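Local coordinates for protein alkylpurine DNA glycosylase AlkC (Pseudomonas fluorescens, PDB 5VHV) that excises alkylated purine bases from DNA as a repair glycosylase, apparently without flipping the damaged nucleotide out of the helix, at residues A[145-150]-A[183-188]. Sequence-based numbering, arbitrary orientation.
Sequences HVRRLA and ADSSLY. With nucleotides of chain C.
Tyr188 lays its ring along the bent side chain of Arg148. CG of Arg148 sits 3.5 Å from the centroid of the Tyr188 ring, a CH-pi contact almost on the ring normal, and the guanidinium lies over the CZ-OH end, its plane 13° from the ring plane, with the hydroxyl O over one of its faces. The bend at chi2 (-88°) carries NH2 of Arg148 to within 3.1 Å of OP1 of DG8 of chain C, a hydrogen bond. A water accepts from NE of Arg148 and donates to that OP1 and the carbonyl O of Tyr188; Glu117 forms a salt bridge with NH1 of Arg148. In the HEAT-like helical-repeat fold of the DNA alkylation repair enzymes, helix 144-152 thus touches the phosphate directly, the start of helix 187-201 through the water and the tyrosine ring edge. One residue earlier, Arg147 grips Asp184 side-on: NE reaches OD2 at 2.7 Å, and NH2 meets OD1 at 2.9 Å, nearly straight, both on syn lone pairs. The anti lone pair of OD1 takes the backbone N of Ser186, closing an Asx turn ahead of the helix that Ser186 N-caps; OG of Ser186 also hydrogen-bonds Glu144. An asparagine in place of Asp184 would probably cost Arg147 its countercharge and one of the two bonds. A second water joins OH of Tyr188 to ND1 of His145, whose ring lies obliquely beside CE2.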
ATOM      1  N   HIS A 145      -1.928 -16.900   0.411  1.00 15.59           N
ATOM      2  CA  HIS A 145      -0.761 -16.159   0.900  1.00 16.04           C
ATOM      3  C   HIS A 145       0.390 -16.211  -0.084  1.00 16.94           C
ATOM      4  O   HIS A 145       1.139 -15.231  -0.226  1.00 13.97           O
ATOM      5  CB  HIS A 145      -0.282 -16.710   2.242  1.00 22.26           C
ATOM      6  CG  HIS A 145      -1.262 -16.522   3.341  1.00 27.06           C
ATOM      7  ND1 HIS A 145      -1.336 -15.355   4.067  1.00 27.01           N
ATOM      8  CD2 HIS A 145      -2.209 -17.347   3.845  1.00 30.50           C
ATOM      9  CE1 HIS A 145      -2.296 -15.464   4.968  1.00 34.84           C
ATOM     10  NE2 HIS A 145      -2.849 -16.659   4.847  1.00 38.18           N
ATOM     11  N   VAL A 146       0.537 -17.333  -0.780  1.00 18.65           N
ATOM     12  CA  VAL A 146       1.635 -17.474  -1.726  1.00 17.31           C
ATOM     13  C   VAL A 146       1.344 -16.687  -3.003  1.00 15.94           C
ATOM     14  O   VAL A 146       2.227 -16.023  -3.555  1.00 14.89           O
ATOM     15  CB  VAL A 146       1.875 -18.978  -1.977  1.00 14.61           C
ATOM     16  CG1 VAL A 146       2.948 -19.224  -3.060  1.00 17.68           C
ATOM     17  CG2 VAL A 146       2.257 -19.666  -0.649  1.00 17.44           C
ATOM     18  N   ARG A 147       0.099 -16.703  -3.475  1.00 13.38           N
ATOM     19  CA  ARG A 147      -0.259 -15.890  -4.632  1.00 16.81           C
ATOM     20  C   ARG A 147      -0.099 -14.413  -4.323  1.00 15.75           C
ATOM     21  O   ARG A 147       0.393 -13.642  -5.159  1.00 14.19           O
ATOM     22  CB  ARG A 147      -1.689 -16.184  -5.069  1.00 16.25           C
ATOM     23  CG  ARG A 147      -1.897 -17.638  -5.546  1.00 15.60           C
ATOM     24  CD  ARG A 147      -3.146 -17.796  -6.384  1.00 17.55           C
ATOM     25  NE  ARG A 147      -4.386 -17.332  -5.732  1.00 18.44           N
ATOM     26  CZ  ARG A 147      -5.026 -18.003  -4.775  1.00 23.14           C
ATOM     27  NH1 ARG A 147      -4.553 -19.160  -4.321  1.00 21.33           N
ATOM     28  NH2 ARG A 147      -6.145 -17.507  -4.268  1.00 22.64           N
ATOM     29  N   ARG A 148      -0.500 -14.001  -3.122  1.00 14.54           N
ATOM     30  CA  ARG A 148      -0.381 -12.595  -2.753  1.00 15.33           C
ATOM     31  C   ARG A 148       1.074 -12.149  -2.732  1.00 13.65           C
ATOM     32  O   ARG A 148       1.405 -11.039  -3.173  1.00 14.13           O
ATOM     33  CB  ARG A 148      -1.073 -12.368  -1.402  1.00 15.15           C
ATOM     34  CG  ARG A 148      -1.189 -10.900  -0.981  1.00 17.19           C
ATOM     35  CD  ARG A 148       0.035 -10.401  -0.204  1.00 15.02           C
ATOM     36  NE  ARG A 148      -0.253  -9.095   0.390  1.00 14.01           N
ATOM     37  CZ  ARG A 148       0.578  -8.402   1.160  1.00 14.20           C
ATOM     38  NH1 ARG A 148       1.788  -8.887   1.457  1.00 14.74           N
ATOM     39  NH2 ARG A 148       0.181  -7.220   1.650  1.00 15.91           N
ATOM     40  N   LEU A 149       1.968 -13.004  -2.230  1.00 12.81           N
ATOM     41  CA  LEU A 149       3.396 -12.709  -2.267  1.00 12.37           C
ATOM     42  C   LEU A 149       3.879 -12.454  -3.698  1.00 13.08           C
ATOM     43  O   LEU A 149       4.709 -11.564  -3.937  1.00 13.27           O
ATOM     44  CB  LEU A 149       4.166 -13.871  -1.640  1.00 11.99           C
ATOM     45  CG  LEU A 149       5.690 -13.849  -1.664  1.00 14.34           C
ATOM     46  CD1 LEU A 149       6.197 -12.594  -0.924  1.00 14.57           C
ATOM     47  CD2 LEU A 149       6.267 -15.109  -1.011  1.00 16.49           C
ATOM     48  N   ALA A 150       3.413 -13.262  -4.653  1.00 13.21           N
ATOM     49  CA  ALA A 150       3.850 -13.120  -6.043  1.00 14.37           C
ATOM     50  C   ALA A 150       3.561 -11.718  -6.583  1.00 12.74           C
ATOM     51  O   ALA A 150       4.398 -11.122  -7.276  1.00 14.75           O
ATOM     52  CB  ALA A 150       3.162 -14.188  -6.904  1.00 15.33           C
ATOM     53  N   ALA A 183      -8.743 -12.064 -11.563  1.00 21.79           N
ATOM     54  CA  ALA A 183     -10.061 -12.455 -11.077  1.00 23.05           C
ATOM     55  C   ALA A 183      -9.932 -13.356  -9.859  1.00 29.12           C
ATOM     56  O   ALA A 183     -10.764 -14.236  -9.645  1.00 23.58           O
ATOM     57  CB  ALA A 183     -10.875 -13.146 -12.173  1.00 26.57           C
ATOM     58  N   ASP A 184      -8.901 -13.135  -9.043  1.00 21.92           N
ATOM     59  CA  ASP A 184      -8.618 -14.043  -7.939  1.00 18.64           C
ATOM     60  C   ASP A 184      -9.767 -14.036  -6.938  1.00 22.58           C
ATOM     61  O   ASP A 184     -10.379 -12.996  -6.675  1.00 22.70           O
ATOM     62  CB  ASP A 184      -7.316 -13.649  -7.247  1.00 17.50           C
ATOM     63  CG  ASP A 184      -6.704 -14.799  -6.481  1.00 22.49           C
ATOM     64  OD1 ASP A 184      -7.164 -15.071  -5.354  1.00 20.45           O
ATOM     65  OD2 ASP A 184      -5.784 -15.447  -7.031  1.00 23.08           O
ATOM     66  N   SER A 185     -10.052 -15.217  -6.377  1.00 22.22           N
ATOM     67  CA  SER A 185     -11.122 -15.361  -5.400  1.00 25.46           C
ATOM     68  C   SER A 185     -10.764 -14.757  -4.047  1.00 21.94           C
ATOM     69  O   SER A 185     -11.661 -14.546  -3.221  1.00 22.63           O
ATOM     70  CB  SER A 185     -11.477 -16.848  -5.225  1.00 24.70           C
ATOM     71  OG  SER A 185     -10.352 -17.576  -4.759  1.00 29.34           O
ATOM     72  N   SER A 186      -9.488 -14.466  -3.804  1.00 20.38           N
ATOM     73  CA  SER A 186      -9.013 -13.960  -2.519  1.00 19.47           C
ATOM     74  C   SER A 186      -8.979 -12.433  -2.525  1.00 20.72           C
ATOM     75  O   SER A 186      -8.284 -11.831  -3.345  1.00 18.25           O
ATOM     76  CB  SER A 186      -7.609 -14.493  -2.227  1.00 22.62           C
ATOM     77  OG  SER A 186      -6.937 -13.712  -1.230  1.00 20.05           O
ATOM     78  N   LEU A 187      -9.682 -11.809  -1.578  1.00 20.55           N
ATOM     79  CA  LEU A 187      -9.589 -10.354  -1.436  1.00 20.95           C
ATOM     80  C   LEU A 187      -8.157  -9.910  -1.167  1.00 16.80           C
ATOM     81  O   LEU A 187      -7.707  -8.874  -1.672  1.00 19.72           O
ATOM     82  CB  LEU A 187     -10.504  -9.893  -0.297  1.00 21.68           C
ATOM     83  CG  LEU A 187     -10.471  -8.403   0.031  1.00 22.66           C
ATOM     84  CD1 LEU A 187     -10.832  -7.545  -1.163  1.00 21.81           C
ATOM     85  CD2 LEU A 187     -11.412  -8.126   1.215  1.00 28.75           C
ATOM     86  N   TYR A 188      -7.451 -10.655  -0.320  1.00 18.78           N
ATOM     87  CA  TYR A 188      -6.052 -10.374  -0.012  1.00 15.50           C
ATOM     88  C   TYR A 188      -5.231 -10.266  -1.286  1.00 15.22           C
ATOM     89  O   TYR A 188      -4.463  -9.312  -1.480  1.00 16.39           O
ATOM     90  CB  TYR A 188      -5.538 -11.493   0.885  1.00 19.29           C
ATOM     91  CG  TYR A 188      -4.169 -11.305   1.496  1.00 19.93           C
ATOM     92  CD1 TYR A 188      -3.771 -10.081   2.030  1.00 16.12           C
ATOM     93  CD2 TYR A 188      -3.302 -12.379   1.607  1.00 18.05           C
ATOM     94  CE1 TYR A 188      -2.530  -9.932   2.621  1.00 16.29           C
ATOM     95  CE2 TYR A 188      -2.065 -12.238   2.182  1.00 16.87           C
ATOM     96  CZ  TYR A 188      -1.689 -11.010   2.701  1.00 15.37           C
ATOM     97  OH  TYR A 188      -0.470 -10.869   3.303  1.00 15.79           O
TER
ATOM     98  P    DG C   8      -2.682  -5.000   2.631  1.00 15.46           P
ATOM     99  OP1  DG C   8      -2.724  -6.382   2.191  1.00 16.63           O
ATOM    100  OP2  DG C   8      -3.711  -4.008   2.151  1.00 16.44           O
ATOM    101  O5'  DG C   8      -2.675  -4.850   4.196  1.00 14.88           O
ATOM    102  C5'  DG C   8      -1.797  -5.650   4.985  1.00 15.15           C
ATOM    103  C4'  DG C   8      -1.859  -5.205   6.420  1.00 16.73           C
ATOM    104  O4'  DG C   8      -1.576  -3.784   6.537  1.00 16.15           O
ATOM    105  C3'  DG C   8      -3.206  -5.413   7.078  1.00 15.34           C
ATOM    106  O3'  DG C   8      -2.969  -5.832   8.423  1.00 19.25           O
ATOM    107  C2'  DG C   8      -3.888  -4.037   6.955  1.00 15.97           C
ATOM    108  C1'  DG C   8      -2.713  -3.076   7.027  1.00 14.67           C
ATOM    109  N9   DG C   8      -2.795  -1.883   6.202  1.00 12.59           N
ATOM    110  C8   DG C   8      -3.029  -1.843   4.858  1.00 14.21           C
ATOM    111  N7   DG C   8      -2.932  -0.650   4.353  1.00 16.11           N
ATOM    112  C5   DG C   8      -2.563   0.141   5.426  1.00 12.95           C
ATOM    113  C6   DG C   8      -2.317   1.534   5.493  1.00 17.20           C
ATOM    114  O6   DG C   8      -2.342   2.362   4.572  1.00 17.29           O
ATOM    115  N1   DG C   8      -1.991   1.938   6.776  1.00 14.81           N
ATOM    116  C2   DG C   8      -1.930   1.121   7.856  1.00 16.05           C
ATOM    117  N2   DG C   8      -1.622   1.708   9.020  1.00 17.60           N
ATOM    118  N3   DG C   8      -2.157  -0.190   7.810  1.00 14.73           N
ATOM    119  C4   DG C   8      -2.470  -0.604   6.570  1.00 12.77           C
TER
HETATM  120  O   HOH W   1       0.611 -13.343   3.943  1.00 17.62           O
HETATM  121  O   HOH W   2      -2.660  -7.546  -0.259  1.00 13.55           O